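Local coordinates for protein FkbI (Streptomyces hygroscopicus, PDB 1R2J) that probably oxidises an acyl carrier protein-bound intermediate with the help of FAD, as an acyl-CoA dehydrogenase relative, in making the methoxymalonyl extender unit of the polyketide FK520, at residues M216-A219 / A220-Y224; A340-M343 / E344-E347. All blocks are in the same frame, centred on the assembly; numbering follows the deposited sequence.

Interaction 1 (M216-A219 / A220-Y224); sequences MLVA and ASLAY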
ATOM      1  N   MET A 216      -4.206  -7.080 -17.243  1.00 53.91           N
ATOM      2  CA  MET A 216      -4.952  -8.198 -16.661  1.00 53.20           C
ATOM      3  C   MET A 216      -4.145  -8.553 -15.420  1.00 51.89           C
ATOM      4  O   MET A 216      -4.598  -8.341 -14.297  1.00 52.16           O
ATOM      5  CB  MET A 216      -5.011  -9.385 -17.627  1.00 54.34           C
ATOM      6  CG  MET A 216      -5.610  -9.051 -18.989  1.00 56.11           C
ATOM      7  SD  MET A 216      -7.227  -8.231 -18.894  1.00 58.93           S
ATOM      8  CE  MET A 216      -6.765  -6.515 -19.141  1.00 56.56           C
ATOM      9  N   LEU A 217      -2.951  -9.106 -15.629  1.00 50.37           N
ATOM     10  CA  LEU A 217      -2.054  -9.396 -14.519  1.00 49.39           C
ATOM     11  C   LEU A 217      -1.665  -7.956 -14.181  1.00 49.26           C
ATOM     12  O   LEU A 217      -1.838  -7.068 -15.016  1.00 51.09           O
ATOM     13  CB  LEU A 217      -0.822 -10.173 -14.992  1.00 48.25           C
ATOM     14  CG  LEU A 217      -0.994 -11.494 -15.747  1.00 48.54           C
ATOM     15  CD1 LEU A 217       0.355 -11.939 -16.271  1.00 48.29           C
ATOM     16  CD2 LEU A 217      -1.587 -12.558 -14.838  1.00 47.64           C
ATOM     17  N   VAL A 218      -1.138  -7.705 -12.991  1.00 48.50           N
ATOM     18  CA  VAL A 218      -0.793  -6.335 -12.607  1.00 47.47           C
ATOM     19  C   VAL A 218      -2.112  -5.623 -12.325  1.00 45.45           C
ATOM     20  O   VAL A 218      -2.306  -5.077 -11.243  1.00 44.54           O
ATOM     21  CB  VAL A 218      -0.066  -5.549 -13.735  1.00 48.75           C
ATOM     22  CG1 VAL A 218       0.300  -4.159 -13.236  1.00 49.74           C
ATOM     23  CG2 VAL A 218       1.179  -6.292 -14.190  1.00 49.66           C
ATOM     24  N   ALA A 219      -3.012  -5.629 -13.306  1.00 43.48           N
ATOM     25  CA  ALA A 219      -4.321  -5.003 -13.148  1.00 43.03           C
ATOM     26  C   ALA A 219      -5.048  -5.764 -12.049  1.00 43.01           C
ATOM     27  O   ALA A 219      -5.815  -5.192 -11.276  1.00 42.54           O
ATOM     28  CB  ALA A 219      -5.105  -5.082 -14.442  1.00 43.58           C
ATOM     29  N   ALA A 220      -4.791  -7.065 -11.991  1.00 42.15           N
ATOM     30  CA  ALA A 220      -5.396  -7.915 -10.982  1.00 41.74           C
ATOM     31  C   ALA A 220      -4.771  -7.601  -9.632  1.00 40.89           C
ATOM     32  O   ALA A 220      -5.464  -7.528  -8.620  1.00 41.28           O
ATOM     33  CB  ALA A 220      -5.174  -9.377 -11.330  1.00 42.36           C
ATOM     34  N   SER A 221      -3.456  -7.409  -9.625  1.00 39.37           N
ATOM     35  CA  SER A 221      -2.733  -7.110  -8.397  1.00 38.42           C
ATOM     36  C   SER A 221      -2.954  -5.671  -7.937  1.00 37.35           C
ATOM     37  O   SER A 221      -3.017  -5.401  -6.736  1.00 35.98           O
ATOM     38  CB  SER A 221      -1.238  -7.364  -8.600  1.00 39.89           C
ATOM     39  OG  SER A 221      -0.506  -7.024  -7.432  1.00 42.21           O
ATOM     40  N   LEU A 222      -3.070  -4.751  -8.894  1.00 35.56           N
ATOM     41  CA  LEU A 222      -3.283  -3.342  -8.577  1.00 35.16           C
ATOM     42  C   LEU A 222      -4.660  -3.091  -7.988  1.00 32.65           C
ATOM     43  O   LEU A 222      -4.853  -2.108  -7.283  1.00 33.00           O
ATOM     44  CB  LEU A 222      -3.090  -2.469  -9.821  1.00 36.13           C
ATOM     45  CG  LEU A 222      -1.650  -2.111 -10.197  1.00 38.50           C
ATOM     46  CD1 LEU A 222      -1.647  -1.236 -11.442  1.00 38.71           C
ATOM     47  CD2 LEU A 222      -0.983  -1.382  -9.039  1.00 39.46           C
ATOM     48  N   ALA A 223      -5.615  -3.969  -8.286  1.00 30.49           N
ATOM     49  CA  ALA A 223      -6.965  -3.828  -7.744  1.00 29.75           C
ATOM     50  C   ALA A 223      -6.795  -3.765  -6.231  1.00 28.19           C
ATOM     51  O   ALA A 223      -7.374  -2.910  -5.562  1.00 28.06           O
ATOM     52  CB  ALA A 223      -7.829  -5.025  -8.135  1.00 28.54           C
ATOM     53  N   TYR A 224      -6.002  -4.684  -5.689  1.00 26.53           N
ATOM     54  CA  TYR A 224      -5.722  -4.661  -4.264  1.00 26.67           C
ATOM     55  C   TYR A 224      -4.558  -3.690  -4.274  1.00 27.57           C
ATOM     56  O   TYR A 224      -3.793  -3.657  -5.232  1.00 32.08           O
ATOM     57  CB  TYR A 224      -5.273  -6.033  -3.756  1.00 24.93           C
ATOM     58  CG  TYR A 224      -5.283  -6.145  -2.246  1.00 23.07           C
ATOM     59  CD1 TYR A 224      -4.314  -5.505  -1.474  1.00 20.89           C
ATOM     60  CD2 TYR A 224      -6.288  -6.853  -1.587  1.00 21.81           C
ATOM     61  CE1 TYR A 224      -4.351  -5.564  -0.079  1.00 22.81           C
ATOM     62  CE2 TYR A 224      -6.329  -6.916  -0.186  1.00 22.60           C
ATOM     63  CZ  TYR A 224      -5.359  -6.268   0.553  1.00 21.18           C
ATOM     64  OH  TYR A 224      -5.400  -6.299   1.928  1.00 25.70           O
TER
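A220 comes first along the helix: its N reaches back to M216 O in a weak, bent hydrogen bond of 2.6 Å, and its CB lies 3.2 Å from the same oxygen. The carbonyl oxygen of A220 is taken by the indole NE1 of W83. S221 sets CB 3.7 Å from V218 O, while chi1 of 178° turns OG away from the backbone N, where it hydrogen-bonds T84 OG1 of helix 69-88. L222 makes the apolar side-chain contact with V218: CD1 meets V218 CG1 at 3.9 Å, the two side chains running alongside each other in the same direction. L222 N is modelled 2.5 Å from V218 O, a separation so short that the exact geometry of this bond is doubtful. Beyond V218, L222 also touches F111, an FAD-binding residue, and E347. Replacing this leucine with an alanine would probably take away the aliphatic branch lying along V218 CG1 and leave a gap beside F111. At A223 the amide makes a weak 3.2 Å bond to A219 O, and CB lies 3.7 Å from that oxygen. The whole is the first turn of helix 219-248, where an irregular lead-in passes into the i+4 bonding of the mainly helical C-terminal domain characteristic of acyl-CoA dehydrogenases.

Interaction 2 (A340-M343 / E344-E347); sequences AKLM and EIIE. With FAD (flavin-adenine dinucleotide), chain B.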
ATOM      1  N   ALA A 340       0.988  11.625   2.265  1.00 14.62           N
ATOM      2  CA  ALA A 340      -0.152  11.814   1.371  1.00 15.48           C
ATOM      3  C   ALA A 340       0.292  12.237  -0.030  1.00 16.58           C
ATOM      4  O   ALA A 340      -0.311  11.840  -1.027  1.00 15.35           O
ATOM      5  CB  ALA A 340      -1.125  12.854   1.960  1.00 13.68           C
ATOM      6  N   LYS A 341       1.344  13.044  -0.097  1.00 18.01           N
ATOM      7  CA  LYS A 341       1.866  13.498  -1.377  1.00 17.24           C
ATOM      8  C   LYS A 341       2.248  12.270  -2.207  1.00 19.16           C
ATOM      9  O   LYS A 341       1.925  12.179  -3.394  1.00 18.46           O
ATOM     10  CB  LYS A 341       3.087  14.391  -1.147  1.00 17.57           C
ATOM     11  CG  LYS A 341       3.761  14.898  -2.415  1.00 19.33           C
ATOM     12  CD  LYS A 341       2.829  15.771  -3.241  1.00 20.81           C
ATOM     13  CE  LYS A 341       2.327  15.026  -4.475  1.00 23.36           C
ATOM     14  NZ  LYS A 341       1.390  15.875  -5.261  1.00 25.79           N
ATOM     15  N   LEU A 342       2.922  11.317  -1.565  1.00 19.16           N
ATOM     16  CA  LEU A 342       3.349  10.095  -2.240  1.00 20.90           C
ATOM     17  C   LEU A 342       2.164   9.252  -2.719  1.00 20.64           C
ATOM     18  O   LEU A 342       2.224   8.651  -3.788  1.00 20.92           O
ATOM     19  CB  LEU A 342       4.261   9.280  -1.311  1.00 22.84           C
ATOM     20  CG  LEU A 342       5.762   9.260  -1.659  1.00 26.55           C
ATOM     21  CD1 LEU A 342       6.210  10.609  -2.208  1.00 26.61           C
ATOM     22  CD2 LEU A 342       6.568   8.888  -0.416  1.00 27.07           C
ATOM     23  N   MET A 343       1.084   9.226  -1.941  1.00 19.37           N
ATOM     24  CA  MET A 343      -0.104   8.458  -2.307  1.00 18.22           C
ATOM     25  C   MET A 343      -0.752   8.966  -3.596  1.00 19.15           C
ATOM     26  O   MET A 343      -1.401   8.201  -4.308  1.00 16.52           O
ATOM     27  CB  MET A 343      -1.122   8.480  -1.167  1.00 17.60           C
ATOM     28  CG  MET A 343      -0.609   7.841   0.126  1.00 16.33           C
ATOM     29  SD  MET A 343      -0.043   6.143  -0.106  1.00 22.15           S
ATOM     30  CE  MET A 343       1.723   6.410  -0.363  1.00 14.22           C
ATOM     31  N   GLU A 344      -0.580  10.254  -3.891  1.00 17.10           N
ATOM     32  CA  GLU A 344      -1.129  10.838  -5.117  1.00 17.29           C
ATOM     33  C   GLU A 344      -0.345  10.366  -6.345  1.00 18.72           C
ATOM     34  O   GLU A 344      -0.831  10.441  -7.478  1.00 17.83           O
ATOM     35  CB  GLU A 344      -1.054  12.367  -5.065  1.00 17.96           C
ATOM     36  CG  GLU A 344      -2.096  13.040  -4.194  1.00 17.83           C
ATOM     37  CD  GLU A 344      -1.981  14.559  -4.218  1.00 19.94           C
ATOM     38  OE1 GLU A 344      -2.938  15.226  -4.677  1.00 18.81           O
ATOM     39  OE2 GLU A 344      -0.934  15.084  -3.775  1.00 19.84           O
ATOM     40  N   ILE A 345       0.871   9.889  -6.101  1.00 18.34           N
ATOM     41  CA  ILE A 345       1.772   9.429  -7.150  1.00 18.84           C
ATOM     42  C   ILE A 345       1.736   7.917  -7.420  1.00 19.63           C
ATOM     43  O   ILE A 345       1.785   7.502  -8.577  1.00 19.26           O
ATOM     44  CB  ILE A 345       3.230   9.853  -6.805  1.00 20.22           C
ATOM     45  CG1 ILE A 345       3.324  11.384  -6.751  1.00 18.01           C
ATOM     46  CG2 ILE A 345       4.209   9.269  -7.819  1.00 19.63           C
ATOM     47  CD1 ILE A 345       4.530  11.913  -5.966  1.00 20.78           C
ATOM     48  N   ILE A 346       1.633   7.101  -6.366  1.00 20.75           N
ATOM     49  CA  ILE A 346       1.631   5.636  -6.519  1.00 21.65           C
ATOM     50  C   ILE A 346       0.273   4.967  -6.763  1.00 22.83           C
ATOM     51  O   ILE A 346      -0.773   5.597  -6.623  1.00 22.11           O
ATOM     52  CB  ILE A 346       2.289   4.953  -5.287  1.00 21.49           C
ATOM     53  CG1 ILE A 346       1.292   4.841  -4.121  1.00 21.61           C
ATOM     54  CG2 ILE A 346       3.466   5.772  -4.835  1.00 23.35           C
ATOM     55  CD1 ILE A 346       1.831   4.032  -2.920  1.00 22.19           C
ATOM     56  N   GLU A 347       0.314   3.680  -7.119  1.00 24.29           N
ATOM     57  CA  GLU A 347      -0.880   2.874  -7.393  1.00 25.02           C
ATOM     58  C   GLU A 347      -1.784   3.552  -8.423  1.00 23.75           C
ATOM     59  O   GLU A 347      -3.007   3.561  -8.287  1.00 22.96           O
ATOM     60  CB  GLU A 347      -1.658   2.629  -6.092  1.00 28.33           C
ATOM     61  CG  GLU A 347      -0.892   1.813  -5.048  1.00 34.64           C
ATOM     62  CD  GLU A 347      -0.976   0.321  -5.277  1.00 37.14           C
ATOM     63  OE1 GLU A 347      -0.253  -0.426  -4.588  1.00 39.43           O
ATOM     64  OE2 GLU A 347      -1.773  -0.110  -6.137  1.00 41.68           O
TER
HETATM   65  PA  FAD B 399       6.387   8.587 -14.466  1.00 31.55           P
HETATM   66  O1A FAD B 399       5.565   7.388 -14.359  1.00 29.27           O
HETATM   67  O2A FAD B 399       7.832   8.826 -14.813  1.00 28.05           O
HETATM   68  O5B FAD B 399       5.961   9.802 -13.642  1.00 31.78           O
HETATM   69  C5B FAD B 399       5.241  10.558 -14.533  1.00 26.42           C
HETATM   70  C4B FAD B 399       4.606  11.823 -14.067  1.00 24.70           C
HETATM   71  O4B FAD B 399       4.003  12.022 -15.394  1.00 21.89           O
HETATM   72  C3B FAD B 399       3.481  11.469 -13.147  1.00 24.40           C
HETATM   73  O3B FAD B 399       3.098  12.613 -12.456  1.00 23.93           O
HETATM   74  C2B FAD B 399       2.429  10.969 -14.016  1.00 22.23           C
HETATM   75  O2B FAD B 399       1.043  11.014 -13.585  1.00 22.98           O
HETATM   76  C1B FAD B 399       2.626  11.747 -15.350  1.00 22.80           C
HETATM   77  N9A FAD B 399       2.274  10.945 -16.475  1.00 23.00           N
HETATM   78  C8A FAD B 399       2.891   9.798 -17.043  1.00 22.53           C
HETATM   79  N7A FAD B 399       2.287   9.299 -18.081  1.00 21.89           N
HETATM   80  C5A FAD B 399       1.193  10.122 -18.267  1.00 22.99           C
HETATM   81  C6A FAD B 399       0.156  10.136 -19.205  1.00 23.23           C
HETATM   82  N6A FAD B 399       0.060   9.236 -20.193  1.00 22.24           N
HETATM   83  N1A FAD B 399      -0.803  11.126 -19.099  1.00 22.18           N
HETATM   84  C2A FAD B 399      -0.738  12.053 -18.115  1.00 22.09           C
HETATM   85  N3A FAD B 399       0.257  12.127 -17.135  1.00 20.71           N
HETATM   86  C4A FAD B 399       1.185  11.068 -17.339  1.00 22.79           C
HETATM   87  N1  FAD B 399       6.255   0.224  -7.482  1.00 27.81           N
HETATM   88  C2  FAD B 399       6.107  -1.162  -7.385  1.00 29.57           C
HETATM   89  O2  FAD B 399       6.129  -1.901  -8.387  1.00 27.98           O
HETATM   90  N3  FAD B 399       5.935  -1.738  -6.134  1.00 28.64           N
HETATM   91  C4  FAD B 399       5.907  -1.025  -4.907  1.00 28.35           C
HETATM   92  O4  FAD B 399       5.747  -1.654  -3.817  1.00 26.77           O
HETATM   93  C4X FAD B 399       6.077   0.336  -5.025  1.00 28.10           C
HETATM   94  N5  FAD B 399       6.077   1.083  -3.771  1.00 29.92           N
HETATM   95  C5X FAD B 399       6.279   2.478  -3.837  1.00 29.96           C
HETATM   96  C6  FAD B 399       6.319   3.284  -2.667  1.00 31.03           C
HETATM   97  C7  FAD B 399       6.561   4.690  -2.672  1.00 30.58           C
HETATM   98  C7M FAD B 399       6.591   5.474  -1.361  1.00 31.06           C
HETATM   99  C8  FAD B 399       6.786   5.321  -3.927  1.00 31.27           C
HETATM  100  C8M FAD B 399       7.089   6.800  -4.084  1.00 31.24           C
HETATM  101  C9  FAD B 399       6.738   4.592  -5.087  1.00 31.59           C
HETATM  102  C9A FAD B 399       6.465   3.175  -5.090  1.00 32.09           C
HETATM  103  N10 FAD B 399       6.413   2.338  -6.324  1.00 31.44           N
HETATM  104  C10 FAD B 399       6.245   0.949  -6.307  1.00 29.90           C
HETATM  105  C1' FAD B 399       6.530   3.196  -7.424  1.00 34.82           C
HETATM  106  C2' FAD B 399       5.072   3.718  -7.942  1.00 37.60           C
HETATM  107  O2' FAD B 399       4.697   2.576  -8.765  1.00 33.75           O
HETATM  108  C3' FAD B 399       5.384   4.795  -8.820  1.00 39.99           C
HETATM  109  O3' FAD B 399       4.943   6.031  -8.205  1.00 44.80           O
HETATM  110  C4' FAD B 399       4.959   5.082 -10.282  1.00 39.54           C
HETATM  111  O4' FAD B 399       5.030   4.076 -11.256  1.00 42.93           O
HETATM  112  C5' FAD B 399       5.981   6.098 -10.480  1.00 39.46           C
HETATM  113  O5' FAD B 399       6.532   6.129 -11.762  1.00 34.76           O
HETATM  114  P   FAD B 399       7.794   7.135 -11.937  1.00 34.54           P
HETATM  115  O1P FAD B 399       7.774   6.015 -12.750  1.00 35.96           O
HETATM  116  O2P FAD B 399       9.000   7.571 -12.812  1.00 38.58           O
HETATM  117  O3P FAD B 399       7.161   7.951 -13.193  1.00 32.22           O
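L342, I345 and I346 meet the FAD directly. L342 puts CD2 3.5 Å from the ring methyl C7M, with CG close to both methyls of the flavin's dimethylbenzene end. I346 brings CG2 to within 3.5 Å of C8 on the same ring, and I345 lays CG2 3.3 Å from the ribityl hydroxyl O3'. In I345, chi1 of -62° puts CG1 beside the backbone N, close to K341 O, and leaves CG2 trans to that N and facing the ribityl chain.

Behind this apolar lining, M343 and I346 lie side by side, and M343 CE presses on I346 CD1 at 3.5 Å, tighter than usual for two carbons. M343 also rests on V229 and C233 of helix 219-248, so I346 is backed by a neighbouring helix through the methionine. The backbone fixes the turn that carries these groups: L342 O accepts two amides, I346 N almost in line with the C=O bond at 3.1 Å and I345 N from above the carbonyl plane. E344 N is likewise shared between A340 O and K341 O. On the outer side, K341 NZ forms a 2.9 Å salt bridge with E344 OE2, approaching from above the carboxylate plane; the two side chains cross at about a right angle.

Farther out, K304 NZ hydrogen-bonds M343 O, and S350 OG takes up E344 O. The arrangement is the C-terminal end of helix 332-345 opening into a loop, where it forms one wall of the FAD pocket of the acyl-CoA dehydrogenase fold.

Overall arrangement
Both interactions are short-range and belong to the C-terminal helical domain, but they mark opposite helix ends: interaction 1 is the start of helix 219-248, interaction 2 the finish of helix 332-345. Their centres are about 17 Å apart, and they meet where L222 CD2 packs 3.3 Å from E347 OE2. Each is partly buried. Interaction 1 relies on backbone bonds and one small aliphatic pair, with its serine turned to helix 69-88; interaction 2 adds an outer salt bridge and an inner apolar face in direct contact with FAD. Residues 220-224 reach the cofactor site at second hand, S221 and L222 lying against the FAD-binding V109 and F111, whereas L342, I345 and I346 of 340-347 line it.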